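Uncharacterized DUF3829-like protein (Bacteroides thetaiotaomicron, PDB 3RH3) is of unknown function, an all-helical DUF3829-like protein from a gut bacterium, probably a lipoprotein in its natural form. Local coordinates at residues F93-Q98 against S129-E134; A197-E202 against S231-M236. One frame throughout, in Å; residues are numbered along the deposited sequence.

How the contacts relate
Contact 1 and contact 2 are the same kind of join made twice: each ties two neighbouring, nearly antiparallel long helices of an all-alpha chain, and neither has a polar bond across it. Contact 1 belongs to the DUF6845 region and contact 2 to the DUF3829-like C-terminal region, and contact 1 closes along the chain before contact 2 opens. Their centres are 27 Å apart, on opposite sides of the chain's centre, and their nearest atoms stay about 12 Å from each other. No active site is known. A bound 1,2-ethanediol, probably from the crystallisation liquor, lies about 4 Å from the side chain of Leu132 in contact 1.

Contact 1. Residues F93-Q98 against S129-E134; sequences FNVRTQ and SVELSE
Segments 93-98 and 129-134 run nearly antiparallel, at 154°, with their axes 9.0 Å apart and Val95 facing Leu132 at 6.1 Å between CA atoms. They belong to helices 79-111 and 115-154, two successive long helices that form an alpha-hairpin in the DUF6845 region. Val95 brings a different methyl to each of two neighbouring residues. Val95 CG2 rests on the backbone of the opposing helix, 3.7 Å from Leu132 CA, consistent with the short spacing of the axes. Leu132 reaches back: with CG anti to its own backbone N (chi1 -171°), it carries CD1 across the gap to touch both Val95 and Arg96. Leu132 CD1 lies 3.8 Å from Val95 CG2 and 3.7 Å from Arg96 CB, so the arginine contributes the aliphatic root of its chain to this apolar patch. The rest of Arg96 is extended and leads away from the contact, and its NE is hydrogen-bonded to the carbonyl oxygen of Val32. Beyond the pair, Leu132 also packs on Leu92 and on Ile38 of helix 35-46, while Val95 touches Leu128 and Tyr135, so both are buried among further side chains. Glu131 flanks the patch where the contact becomes less buried, its side chain roughly perpendicular to that of Val95. The other valine methyl meets this glutamate: Val95 CG1 is 4.1 Å from Glu131 CB and 3.8 Å from Glu131 OE1, a van der Waals contact with one carboxylate oxygen.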
loop_
_atom_site.group_PDB
_atom_site.type_symbol
_atom_site.label_atom_id
_atom_site.label_comp_id
_atom_site.label_asym_id
_atom_site.label_seq_id
_atom_site.Cartn_x
_atom_site.Cartn_y
_atom_site.Cartn_z
ATOM N N PHE A 93 -4.618 8.829 11.503
ATOM C CA PHE A 93 -4.240 8.801 12.922
ATOM C C PHE A 93 -5.448 8.792 13.863
ATOM O O PHE A 93 -5.385 8.136 14.910
ATOM C CB PHE A 93 -3.279 9.946 13.270
ATOM C CG PHE A 93 -1.902 9.744 12.665
ATOM C CD1 PHE A 93 -1.094 8.686 13.066
ATOM C CD2 PHE A 93 -1.413 10.612 11.696
ATOM C CE1 PHE A 93 0.162 8.480 12.478
ATOM C CE2 PHE A 93 -0.158 10.410 11.115
ATOM C CZ PHE A 93 0.620 9.345 11.506
ATOM N N ASN A 94 -6.546 9.477 13.484
ATOM C CA ASN A 94 -7.785 9.530 14.261
ATOM C C ASN A 94 -8.431 8.127 14.316
ATOM O O ASN A 94 -8.760 7.634 15.399
ATOM C CB ASN A 94 -8.744 10.580 13.649
ATOM C CG ASN A 94 -10.198 10.542 14.081
ATOM O OD1 ASN A 94 -11.107 10.573 13.243
ATOM N ND2 ASN A 94 -10.458 10.527 15.386
ATOM N N VAL A 95 -8.592 7.473 13.149
ATOM C CA VAL A 95 -9.212 6.140 13.122
ATOM C C VAL A 95 -8.248 5.102 13.777
ATOM O O VAL A 95 -8.736 4.201 14.442
ATOM C CB VAL A 95 -9.760 5.677 11.742
ATOM C CG1 VAL A 95 -10.804 6.656 11.207
ATOM C CG2 VAL A 95 -8.655 5.454 10.722
ATOM N N ARG A 96 -6.914 5.304 13.694
ATOM C CA ARG A 96 -5.945 4.408 14.336
ATOM C C ARG A 96 -6.074 4.473 15.861
ATOM O O ARG A 96 -6.058 3.432 16.515
ATOM C CB ARG A 96 -4.515 4.743 13.917
ATOM C CG ARG A 96 -3.495 3.770 14.465
ATOM C CD ARG A 96 -2.106 4.168 14.050
ATOM N NE ARG A 96 -1.123 3.192 14.503
ATOM C CZ ARG A 96 -0.439 3.298 15.635
ATOM N NH1 ARG A 96 -0.620 4.344 16.433
ATOM N NH2 ARG A 96 0.437 2.363 15.976
ATOM N N THR A 97 -6.208 5.693 16.414
ATOM C CA THR A 97 -6.360 5.924 17.851
ATOM C C THR A 97 -7.653 5.268 18.332
ATOM O O THR A 97 -7.604 4.554 19.331
ATOM C CB THR A 97 -6.293 7.422 18.175
ATOM O OG1 THR A 97 -5.027 7.917 17.738
ATOM C CG2 THR A 97 -6.461 7.707 19.658
ATOM N N GLN A 98 -8.788 5.481 17.612
ATOM C CA GLN A 98 -10.089 4.869 17.922
ATOM C C GLN A 98 -9.978 3.344 17.947
ATOM O O GLN A 98 -10.512 2.709 18.855
ATOM C CB GLN A 98 -11.149 5.273 16.888
ATOM C CG GLN A 98 -11.803 6.625 17.115
ATOM C CD GLN A 98 -12.837 6.912 16.048
ATOM O OE1 GLN A 98 -12.635 7.751 15.158
ATOM N NE2 GLN A 98 -13.965 6.207 16.101
ATOM N N SER A 129 -10.777 -0.585 10.716
ATOM C CA SER A 129 -9.640 -1.178 10.012
ATOM C C SER A 129 -9.711 -0.898 8.505
ATOM O O SER A 129 -8.684 -0.687 7.882
ATOM C CB SER A 129 -9.564 -2.680 10.274
ATOM O OG SER A 129 -10.689 -3.387 9.784
ATOM N N VAL A 130 -10.928 -0.865 7.939
ATOM C CA VAL A 130 -11.147 -0.585 6.519
ATOM C C VAL A 130 -10.864 0.899 6.270
ATOM O O VAL A 130 -10.138 1.232 5.333
ATOM C CB VAL A 130 -12.563 -1.025 6.057
ATOM C CG1 VAL A 130 -12.834 -0.601 4.617
ATOM C CG2 VAL A 130 -12.715 -2.535 6.193
ATOM N N GLU A 131 -11.386 1.773 7.149
ATOM C CA GLU A 131 -11.157 3.230 7.103
ATOM C C GLU A 131 -9.652 3.535 7.123
ATOM O O GLU A 131 -9.176 4.283 6.268
ATOM C CB GLU A 131 -11.865 3.935 8.266
ATOM C CG GLU A 131 -13.374 3.993 8.114
ATOM C CD GLU A 131 -14.070 4.987 9.023
ATOM O OE1 GLU A 131 -13.810 6.205 8.886
ATOM O OE2 GLU A 131 -14.909 4.553 9.843
ATOM N N LEU A 132 -8.900 2.871 8.024
ATOM C CA LEU A 132 -7.444 3.034 8.136
ATOM C C LEU A 132 -6.736 2.636 6.827
ATOM O O LEU A 132 -5.810 3.325 6.380
ATOM C CB LEU A 132 -6.923 2.203 9.315
ATOM C CG LEU A 132 -5.469 2.411 9.728
ATOM C CD1 LEU A 132 -5.269 3.759 10.388
ATOM C CD2 LEU A 132 -5.092 1.423 10.766
ATOM N N SER A 133 -7.194 1.533 6.220
ATOM C CA SER A 133 -6.675 1.010 4.972
ATOM C C SER A 133 -6.971 1.970 3.810
ATOM O O SER A 133 -6.095 2.192 2.979
ATOM C CB SER A 133 -7.256 -0.376 4.709
ATOM O OG SER A 133 -6.571 -0.959 3.619
ATOM N N GLU A 134 -8.194 2.540 3.768
ATOM C CA GLU A 134 -8.624 3.505 2.762
ATOM C C GLU A 134 -7.799 4.787 2.841
ATOM O O GLU A 134 -7.356 5.264 1.798
ATOM C CB GLU A 134 -10.137 3.817 2.888
ATOM C CG GLU A 134 -10.996 2.701 2.311
ATOM C CD GLU A 134 -12.500 2.713 2.544
ATOM O OE1 GLU A 134 -12.966 3.335 3.529
ATOM O OE2 GLU A 134 -13.210 2.036 1.762
#

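Contact 2. Residues A197-E202 against S231-M236; sequences AELEKE and SFMNDM
This is apolar helix-to-helix packing in the DUF3829-like C-terminal region, where Leu199 of helix 189-207 meets Met233 of helix 216-240. The two segments run nearly antiparallel, at 159°, but their axes stand 11.6 Å apart, and long side chains have to span the distance. Met233, modelled as selenomethionine, does most of the bridging. Its chain runs straight out through SE (chi2 -180°) and then turns at chi3 (92°), which sets the terminal methyl against the helix turn at Glu200. There Met233 CE lies 3.7 Å from both Glu200 N and Glu200 CB. The glutamate's side chain crosses the selenomethionine almost squarely, and its bend at chi2 brings Glu200 OE1 to 4.0 Å from Met233 CE. Leu199 comes the other way, so that Leu199 and Met233 overlap while pointing in opposite directions. Leu199 CD2 approaches Met233 CG at 3.6 Å, while Leu199 CG sits 3.8 Å from Met233 SE, so the leucine lies along the middle of the selenomethionine. The same Leu199 CD2 reaches the edge of the Phe232 ring, near its plane, at 4.2 Å from Phe232 CD2. Met236 CB lies over one face of the phenylalanine, toward its margin, and Tyr257 of helix 247-257 meets the ring edge-to-face. Met196 and Leu203, which flank 197-202 on helix 189-207, also touch Met233. Leucine, phenylalanine and methionine side chains meeting between neighbouring antiparallel helices are the ordinary packing of an all-alpha helical bundle.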
loop_
_atom_site.group_PDB
_atom_site.type_symbol
_atom_site.label_atom_id
_atom_site.label_comp_id
_atom_site.label_asym_id
_atom_site.label_seq_id
_atom_site.Cartn_x
_atom_site.Cartn_y
_atom_site.Cartn_z
ATOM N N ALA A 197 -6.616 -5.414 -13.512
ATOM C CA ALA A 197 -6.737 -5.004 -14.908
ATOM C C ALA A 197 -5.712 -3.896 -15.205
ATOM O O ALA A 197 -5.077 -3.909 -16.258
ATOM C CB ALA A 197 -8.155 -4.531 -15.190
ATOM N N GLU A 198 -5.539 -2.954 -14.265
ATOM C CA GLU A 198 -4.539 -1.869 -14.350
ATOM C C GLU A 198 -3.124 -2.499 -14.435
ATOM O O GLU A 198 -2.357 -2.192 -15.352
ATOM C CB GLU A 198 -4.680 -0.907 -13.145
ATOM C CG GLU A 198 -3.666 0.228 -13.107
ATOM C CD GLU A 198 -3.749 1.174 -11.919
ATOM O OE1 GLU A 198 -4.840 1.747 -11.690
ATOM O OE2 GLU A 198 -2.711 1.378 -11.248
ATOM N N LEU A 199 -2.834 -3.431 -13.541
ATOM C CA LEU A 199 -1.562 -4.171 -13.503
ATOM C C LEU A 199 -1.297 -4.957 -14.806
ATOM O O LEU A 199 -0.152 -4.968 -15.280
ATOM C CB LEU A 199 -1.520 -5.126 -12.297
ATOM C CG LEU A 199 -0.173 -5.883 -12.050
ATOM C CD1 LEU A 199 1.003 -4.911 -12.033
ATOM C CD2 LEU A 199 -0.224 -6.661 -10.756
ATOM N N GLU A 200 -2.351 -5.603 -15.378
ATOM C CA GLU A 200 -2.238 -6.382 -16.614
ATOM C C GLU A 200 -1.886 -5.446 -17.780
ATOM O O GLU A 200 -1.091 -5.810 -18.637
ATOM C CB GLU A 200 -3.546 -7.164 -16.889
ATOM C CG GLU A 200 -3.688 -7.787 -18.274
ATOM C CD GLU A 200 -3.125 -9.182 -18.467
ATOM O OE1 GLU A 200 -2.141 -9.537 -17.780
ATOM O OE2 GLU A 200 -3.653 -9.911 -19.337
ATOM N N LYS A 201 -2.476 -4.260 -17.800
ATOM C CA LYS A 201 -2.244 -3.251 -18.828
ATOM C C LYS A 201 -0.793 -2.734 -18.718
ATOM O O LYS A 201 -0.117 -2.599 -19.734
ATOM C CB LYS A 201 -3.266 -2.102 -18.658
ATOM C CG LYS A 201 -3.545 -1.289 -19.900
ATOM C CD LYS A 201 -4.580 -0.193 -19.623
ATOM N N GLU A 202 -0.313 -2.494 -17.494
ATOM C CA GLU A 202 1.062 -2.028 -17.229
ATOM C C GLU A 202 2.076 -3.111 -17.624
ATOM O O GLU A 202 3.129 -2.811 -18.186
ATOM C CB GLU A 202 1.252 -1.668 -15.744
ATOM C CG GLU A 202 0.500 -0.439 -15.270
ATOM C CD GLU A 202 0.367 -0.286 -13.764
ATOM O OE1 GLU A 202 0.989 -1.075 -13.016
ATOM O OE2 GLU A 202 -0.350 0.642 -13.330
ATOM N N SER A 231 3.576 -14.062 -11.524
ATOM C CA SER A 231 3.436 -15.024 -10.421
ATOM C C SER A 231 2.559 -14.456 -9.348
ATOM O O SER A 231 1.709 -15.158 -8.818
ATOM C CB SER A 231 4.796 -15.388 -9.837
ATOM O OG SER A 231 5.387 -16.297 -10.736
ATOM N N PHE A 232 2.756 -13.172 -9.039
ATOM C CA PHE A 232 1.961 -12.453 -8.044
ATOM C C PHE A 232 0.514 -12.463 -8.471
ATOM O O PHE A 232 -0.381 -12.743 -7.676
ATOM C CB PHE A 232 2.469 -10.999 -7.818
ATOM C CG PHE A 232 1.461 -10.201 -7.039
ATOM C CD1 PHE A 232 1.316 -10.385 -5.666
ATOM C CD2 PHE A 232 0.550 -9.370 -7.695
ATOM C CE1 PHE A 232 0.319 -9.700 -4.953
ATOM C CE2 PHE A 232 -0.456 -8.699 -6.979
ATOM C CZ PHE A 232 -0.566 -8.876 -5.615
HETATM N N MSE A 233 0.291 -12.150 -9.721
HETATM C CA MSE A 233 -1.042 -12.099 -10.319
HETATM C C MSE A 233 -1.781 -13.458 -10.275
HETATM O O MSE A 233 -2.986 -13.474 -10.008
HETATM C CB MSE A 233 -0.950 -11.582 -11.763
HETATM C CG MSE A 233 -0.763 -10.068 -11.790
HETATM SE SE MSE A 233 -0.644 -9.362 -13.583
HETATM C CE MSE A 233 -2.398 -8.967 -13.874
ATOM N N ASN A 234 -1.051 -14.574 -10.474
ATOM C CA ASN A 234 -1.617 -15.912 -10.392
ATOM C C ASN A 234 -2.001 -16.230 -8.948
ATOM O O ASN A 234 -3.087 -16.770 -8.702
ATOM C CB ASN A 234 -0.623 -16.960 -10.937
ATOM C CG ASN A 234 -0.424 -16.874 -12.437
ATOM O OD1 ASN A 234 -1.291 -16.433 -13.191
ATOM N ND2 ASN A 234 0.720 -17.311 -12.909
ATOM N N ASP A 235 -1.118 -15.867 -8.004
ATOM C CA ASP A 235 -1.332 -16.091 -6.575
ATOM C C ASP A 235 -2.494 -15.216 -6.071
ATOM O O ASP A 235 -3.340 -15.708 -5.332
ATOM C CB ASP A 235 -0.044 -15.801 -5.781
ATOM C CG ASP A 235 1.134 -16.734 -6.046
ATOM O OD1 ASP A 235 1.015 -17.626 -6.939
ATOM O OD2 ASP A 235 2.165 -16.602 -5.344
HETATM N N MSE A 236 -2.564 -13.949 -6.503
HETATM C CA MSE A 236 -3.620 -13.029 -6.072
HETATM C C MSE A 236 -4.957 -13.452 -6.695
HETATM O O MSE A 236 -5.948 -13.440 -5.976
HETATM C CB MSE A 236 -3.275 -11.552 -6.354
HETATM C CG MSE A 236 -4.350 -10.564 -5.880
HETATM SE SE MSE A 236 -4.921 -10.824 -3.991
HETATM C CE MSE A 236 -3.371 -9.918 -3.093
#